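Local coordinates for protein enoyl-CoA hydratase (Geobacillus kaustophilus, PDB 2PPY) that probably catalyses the hydration of enoyl-CoA thioesters in fatty acid beta-oxidation, as a hexameric member of the crotonase-like enoyl-CoA hydratase/isomerase family, at residues 30-42 / 86-98. Sequence-based numbering, arbitrary orientation.
Sequences NSYDLEFYKEFNA and FCLFCNETLDKIA
Y37 drives its ring between C90, T93 and L94 at the most closely packed part of the contact, where helix 34-42 runs alongside helix 86-98 at 23°, their axes 9.8 Å apart. The CB of C90 makes a CH-pi contact over the middle of one ring face, 3.9 Å from the centroid, while SG, oblique and toward the rim, adds a sulfur-aromatic contact. T93 CG2 and L94 CD2 meet the same ring at its edge, the latter 3.4 Å from Y37 OH, and F36 CE2, from the same helix as Y37, lies over the rim of the opposite face. In return F89 fits as a knob among L34, Y37, K38 and N41; CG anti to the backbone N (chi1 -178°) carries its ring across to the facing helix, with CE2 3.7 Å from Y37 O. Toward the N-terminal end, F86 CE1 comes against L34 N at the first turn, beside the N-cap D33.

A polar group is also firmly bonded: K96 NZ donates to N41 OD1 (2.9 Å), tilted 26° from the carbonyl plane, and forms a salt bridge with D45; a water joins N41 OD1 to T93 OG1, which itself donates to F89 O. Packing is looser at F40, whose CE2 stays 4.4 Å from I97 CD1, and the solvent side lies at exposed K38, touching F89 through CG.

F40 packs on strand 19-24 of the crotonase-like core sheet, Y37 and L94 share M119 of helix 115-121, and L34 meets F74 of helix 72-75 and F49 of a second subunit.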
loop_
_atom_site.group_PDB
_atom_site.type_symbol
_atom_site.label_atom_id
_atom_site.label_comp_id
_atom_site.label_asym_id
_atom_site.label_seq_id
_atom_site.Cartn_x
_atom_site.Cartn_y
_atom_site.Cartn_z
ATOM N N ASN A 30 -32.570 -12.759 14.394
ATOM C CA ASN A 30 -31.333 -13.380 13.951
ATOM C C ASN A 30 -30.105 -12.776 14.625
ATOM O O ASN A 30 -29.076 -12.567 13.975
ATOM C CB ASN A 30 -31.174 -13.302 12.427
ATOM C CG ASN A 30 -31.916 -14.413 11.707
ATOM O OD1 ASN A 30 -31.942 -15.554 12.166
ATOM N ND2 ASN A 30 -32.504 -14.089 10.563
ATOM N N SER A 31 -30.216 -12.478 15.920
ATOM C CA SER A 31 -29.081 -11.952 16.680
ATOM C C SER A 31 -28.184 -13.155 16.931
ATOM O O SER A 31 -28.603 -14.128 17.556
ATOM C CB SER A 31 -29.551 -11.359 18.006
ATOM O OG SER A 31 -30.276 -10.167 17.780
ATOM N N TYR A 32 -26.948 -13.084 16.451
ATOM C CA TYR A 32 -26.023 -14.210 16.562
ATOM C C TYR A 32 -25.059 -14.236 17.735
ATOM O O TYR A 32 -24.890 -13.249 18.452
ATOM C CB TYR A 32 -25.211 -14.316 15.271
ATOM C CG TYR A 32 -24.366 -13.092 14.991
ATOM C CD1 TYR A 32 -24.809 -12.088 14.127
ATOM C CD2 TYR A 32 -23.128 -12.925 15.611
ATOM C CE1 TYR A 32 -24.032 -10.946 13.888
ATOM C CE2 TYR A 32 -22.348 -11.790 15.382
ATOM C CZ TYR A 32 -22.805 -10.807 14.522
ATOM O OH TYR A 32 -22.037 -9.688 14.315
ATOM N N ASP A 33 -24.423 -15.394 17.905
ATOM C CA ASP A 33 -23.425 -15.617 18.947
ATOM C C ASP A 33 -22.225 -16.297 18.285
ATOM O O ASP A 33 -22.144 -16.355 17.060
ATOM C CB ASP A 33 -23.976 -16.517 20.059
ATOM C CG ASP A 33 -24.533 -17.825 19.530
ATOM O OD1 ASP A 33 -24.115 -18.270 18.439
ATOM O OD2 ASP A 33 -25.387 -18.420 20.216
ATOM N N LEU A 34 -21.304 -16.823 19.086
ATOM C CA LEU A 34 -20.122 -17.477 18.534
ATOM C C LEU A 34 -20.473 -18.749 17.780
ATOM O O LEU A 34 -19.937 -19.006 16.706
ATOM C CB LEU A 34 -19.108 -17.798 19.643
ATOM C CG LEU A 34 -17.838 -18.540 19.195
ATOM C CD1 LEU A 34 -17.171 -17.786 18.048
ATOM C CD2 LEU A 34 -16.878 -18.685 20.369
ATOM N N GLU A 35 -21.377 -19.545 18.342
ATOM C CA GLU A 35 -21.776 -20.792 17.711
ATOM C C GLU A 35 -22.341 -20.566 16.305
ATOM O O GLU A 35 -22.120 -21.379 15.405
ATOM C CB GLU A 35 -22.803 -21.515 18.590
ATOM C CG GLU A 35 -23.059 -22.956 18.195
ATOM C CD GLU A 35 -21.796 -23.800 18.190
ATOM O OE1 GLU A 35 -21.072 -23.806 19.212
ATOM O OE2 GLU A 35 -21.532 -24.460 17.161
ATOM N N PHE A 36 -23.070 -19.471 16.108
ATOM C CA PHE A 36 -23.616 -19.194 14.785
ATOM C C PHE A 36 -22.490 -19.058 13.774
ATOM O O PHE A 36 -22.517 -19.682 12.714
ATOM C CB PHE A 36 -24.424 -17.896 14.757
ATOM C CG PHE A 36 -24.632 -17.364 13.361
ATOM C CD1 PHE A 36 -25.427 -18.056 12.451
ATOM C CD2 PHE A 36 -23.980 -16.208 12.936
ATOM C CE1 PHE A 36 -25.560 -17.612 11.128
ATOM C CE2 PHE A 36 -24.106 -15.756 11.615
ATOM C CZ PHE A 36 -24.900 -16.459 10.713
ATOM N N TYR A 37 -21.506 -18.225 14.104
ATOM C CA TYR A 37 -20.380 -18.005 13.207
ATOM C C TYR A 37 -19.550 -19.254 12.984
ATOM O O TYR A 37 -18.951 -19.421 11.922
ATOM C CB TYR A 37 -19.514 -16.852 13.714
ATOM C CG TYR A 37 -19.777 -15.573 12.945
ATOM C CD1 TYR A 37 -19.329 -15.429 11.631
ATOM C CD2 TYR A 37 -20.525 -14.535 13.504
ATOM C CE1 TYR A 37 -19.619 -14.283 10.889
ATOM C CE2 TYR A 37 -20.821 -13.383 12.770
ATOM C CZ TYR A 37 -20.364 -13.265 11.463
ATOM O OH TYR A 37 -20.640 -12.131 10.732
ATOM N N LYS A 38 -19.522 -20.141 13.975
ATOM C CA LYS A 38 -18.778 -21.383 13.824
ATOM C C LYS A 38 -19.480 -22.215 12.753
ATOM O O LYS A 38 -18.831 -22.891 11.959
ATOM C CB LYS A 38 -18.712 -22.131 15.161
ATOM C CG LYS A 38 -17.856 -21.405 16.193
ATOM C CD LYS A 38 -18.016 -21.957 17.599
ATOM C CE LYS A 38 -17.525 -23.384 17.716
ATOM N NZ LYS A 38 -17.648 -23.865 19.121
ATOM N N GLU A 39 -20.810 -22.136 12.714
ATOM C CA GLU A 39 -21.580 -22.869 11.716
ATOM C C GLU A 39 -21.473 -22.192 10.350
ATOM O O GLU A 39 -21.348 -22.863 9.327
ATOM C CB GLU A 39 -23.055 -22.964 12.119
ATOM C CG GLU A 39 -23.313 -23.664 13.450
ATOM C CD GLU A 39 -24.751 -24.140 13.587
ATOM O OE1 GLU A 39 -25.670 -23.360 13.268
ATOM O OE2 GLU A 39 -24.965 -25.294 14.015
ATOM N N PHE A 40 -21.524 -20.862 10.337
ATOM C CA PHE A 40 -21.423 -20.111 9.087
ATOM C C PHE A 40 -20.053 -20.370 8.455
ATOM O O PHE A 40 -19.936 -20.526 7.236
ATOM C CB PHE A 40 -21.606 -18.610 9.343
ATOM C CG PHE A 40 -21.795 -17.799 8.088
ATOM C CD1 PHE A 40 -22.883 -18.032 7.253
ATOM C CD2 PHE A 40 -20.888 -16.805 7.738
ATOM C CE1 PHE A 40 -23.069 -17.282 6.092
ATOM C CE2 PHE A 40 -21.065 -16.050 6.577
ATOM C CZ PHE A 40 -22.156 -16.292 5.752
ATOM N N ASN A 41 -19.022 -20.418 9.297
ATOM C CA ASN A 41 -17.662 -20.687 8.838
ATOM C C ASN A 41 -17.580 -22.080 8.219
ATOM O O ASN A 41 -16.946 -22.275 7.182
ATOM C CB ASN A 41 -16.682 -20.608 10.010
ATOM C CG ASN A 41 -15.257 -20.896 9.590
ATOM O OD1 ASN A 41 -14.646 -20.124 8.853
ATOM N ND2 ASN A 41 -14.723 -22.019 10.046
ATOM N N ALA A 42 -18.219 -23.053 8.865
ATOM C CA ALA A 42 -18.223 -24.429 8.368
ATOM C C ALA A 42 -18.915 -24.517 7.012
ATOM O O ALA A 42 -18.479 -25.260 6.132
ATOM C CB ALA A 42 -18.916 -25.347 9.367
ATOM N N PHE A 86 -13.837 -13.336 20.074
ATOM C CA PHE A 86 -15.115 -13.566 19.418
ATOM C C PHE A 86 -15.135 -12.732 18.138
ATOM O O PHE A 86 -15.458 -13.230 17.057
ATOM C CB PHE A 86 -16.263 -13.137 20.338
ATOM C CG PHE A 86 -17.598 -13.036 19.645
ATOM C CD1 PHE A 86 -18.174 -14.147 19.039
ATOM C CD2 PHE A 86 -18.285 -11.828 19.609
ATOM C CE1 PHE A 86 -19.416 -14.056 18.406
ATOM C CE2 PHE A 86 -19.526 -11.726 18.979
ATOM C CZ PHE A 86 -20.092 -12.842 18.378
ATOM N N CYS A 87 -14.777 -11.458 18.268
ATOM C CA CYS A 87 -14.750 -10.544 17.131
ATOM C C CYS A 87 -13.737 -10.962 16.072
ATOM O O CYS A 87 -14.037 -10.928 14.883
ATOM C CB CYS A 87 -14.458 -9.119 17.608
ATOM S SG CYS A 87 -15.822 -8.388 18.574
ATOM N N LEU A 88 -12.544 -11.362 16.504
ATOM C CA LEU A 88 -11.503 -11.788 15.575
ATOM C C LEU A 88 -11.982 -12.961 14.726
ATOM O O LEU A 88 -11.806 -12.959 13.511
ATOM C CB LEU A 88 -10.228 -12.182 16.330
ATOM C CG LEU A 88 -9.037 -12.655 15.486
ATOM C CD1 LEU A 88 -8.742 -11.659 14.356
ATOM C CD2 LEU A 88 -7.813 -12.804 16.394
ATOM N N PHE A 89 -12.598 -13.952 15.361
ATOM C CA PHE A 89 -13.094 -15.118 14.628
ATOM C C PHE A 89 -14.181 -14.747 13.620
ATOM O O PHE A 89 -14.200 -15.257 12.497
ATOM C CB PHE A 89 -13.653 -16.173 15.584
ATOM C CG PHE A 89 -14.133 -17.412 14.886
ATOM C CD1 PHE A 89 -13.225 -18.341 14.394
ATOM C CD2 PHE A 89 -15.489 -17.618 14.663
ATOM C CE1 PHE A 89 -13.662 -19.460 13.685
ATOM C CE2 PHE A 89 -15.937 -18.731 13.955
ATOM C CZ PHE A 89 -15.022 -19.653 13.464
ATOM N N CYS A 90 -15.097 -13.874 14.024
ATOM C CA CYS A 90 -16.168 -13.448 13.127
ATOM C C CYS A 90 -15.582 -12.736 11.907
ATOM O O CYS A 90 -15.999 -12.987 10.777
ATOM C CB CYS A 90 -17.131 -12.507 13.854
ATOM S SG CYS A 90 -18.051 -13.287 15.198
ATOM N N ASN A 91 -14.620 -11.850 12.146
ATOM C CA ASN A 91 -13.979 -11.112 11.065
ATOM C C ASN A 91 -13.261 -12.042 10.092
ATOM O O ASN A 91 -13.423 -11.924 8.877
ATOM C CB ASN A 91 -12.996 -10.079 11.627
ATOM C CG ASN A 91 -13.679 -8.791 12.041
ATOM O OD1 ASN A 91 -14.422 -8.201 11.261
ATOM N ND2 ASN A 91 -13.420 -8.340 13.266
ATOM N N GLU A 92 -12.473 -12.970 10.623
ATOM C CA GLU A 92 -11.751 -13.912 9.778
ATOM C C GLU A 92 -12.738 -14.749 8.970
ATOM O O GLU A 92 -12.466 -15.118 7.826
ATOM C CB GLU A 92 -10.855 -14.815 10.633
ATOM C CG GLU A 92 -9.793 -14.038 11.409
ATOM C CD GLU A 92 -8.845 -14.930 12.189
ATOM O OE1 GLU A 92 -9.306 -15.957 12.725
ATOM O OE2 GLU A 92 -7.642 -14.592 12.281
ATOM N N THR A 93 -13.891 -15.044 9.564
ATOM C CA THR A 93 -14.901 -15.825 8.859
ATOM C C THR A 93 -15.411 -14.998 7.681
ATOM O O THR A 93 -15.446 -15.473 6.547
ATOM C CB THR A 93 -16.080 -16.185 9.779
ATOM O OG1 THR A 93 -15.611 -17.028 10.843
ATOM C CG2 THR A 93 -17.171 -16.920 8.991
ATOM N N LEU A 94 -15.794 -13.755 7.950
ATOM C CA LEU A 94 -16.283 -12.890 6.888
ATOM C C LEU A 94 -15.197 -12.678 5.829
ATOM O O LEU A 94 -15.496 -12.615 4.639
ATOM C CB LEU A 94 -16.742 -11.541 7.458
ATOM C CG LEU A 94 -17.972 -11.568 8.380
ATOM C CD1 LEU A 94 -18.441 -10.133 8.623
ATOM C CD2 LEU A 94 -19.110 -12.390 7.746
ATOM N N ASP A 95 -13.941 -12.590 6.257
ATOM C CA ASP A 95 -12.838 -12.386 5.318
ATOM C C ASP A 95 -12.727 -13.506 4.279
ATOM O O ASP A 95 -12.281 -13.272 3.152
ATOM C CB ASP A 95 -11.490 -12.283 6.055
ATOM C CG ASP A 95 -11.418 -11.101 7.009
ATOM O OD1 ASP A 95 -12.104 -10.085 6.773
ATOM O OD2 ASP A 95 -10.650 -11.186 7.992
ATOM N N LYS A 96 -13.119 -14.719 4.662
ATOM C CA LYS A 96 -13.035 -15.874 3.769
ATOM C C LYS A 96 -13.868 -15.779 2.485
ATOM O O LYS A 96 -13.531 -16.393 1.475
ATOM C CB LYS A 96 -13.401 -17.143 4.548
ATOM C CG LYS A 96 -12.423 -17.413 5.692
ATOM C CD LYS A 96 -12.831 -18.567 6.603
ATOM C CE LYS A 96 -12.653 -19.923 5.936
ATOM N NZ LYS A 96 -12.605 -21.014 6.957
ATOM N N ILE A 97 -14.943 -15.000 2.520
ATOM C CA ILE A 97 -15.814 -14.846 1.357
ATOM C C ILE A 97 -15.105 -14.242 0.138
ATOM O O ILE A 97 -15.234 -14.749 -0.977
ATOM C CB ILE A 97 -17.055 -13.980 1.716
ATOM C CG1 ILE A 97 -17.882 -14.693 2.788
ATOM C CG2 ILE A 97 -17.910 -13.740 0.476
ATOM C CD1 ILE A 97 -19.054 -13.895 3.302
ATOM N N ALA A 98 -14.357 -13.165 0.347
ATOM C CA ALA A 98 -13.643 -12.519 -0.749
ATOM C C ALA A 98 -12.607 -13.449 -1.378
ATOM O O ALA A 98 -12.222 -13.263 -2.527
ATOM C CB ALA A 98 -12.966 -11.247 -0.251
HETATM O O HOH W 1 -12.919 -18.249 10.338
#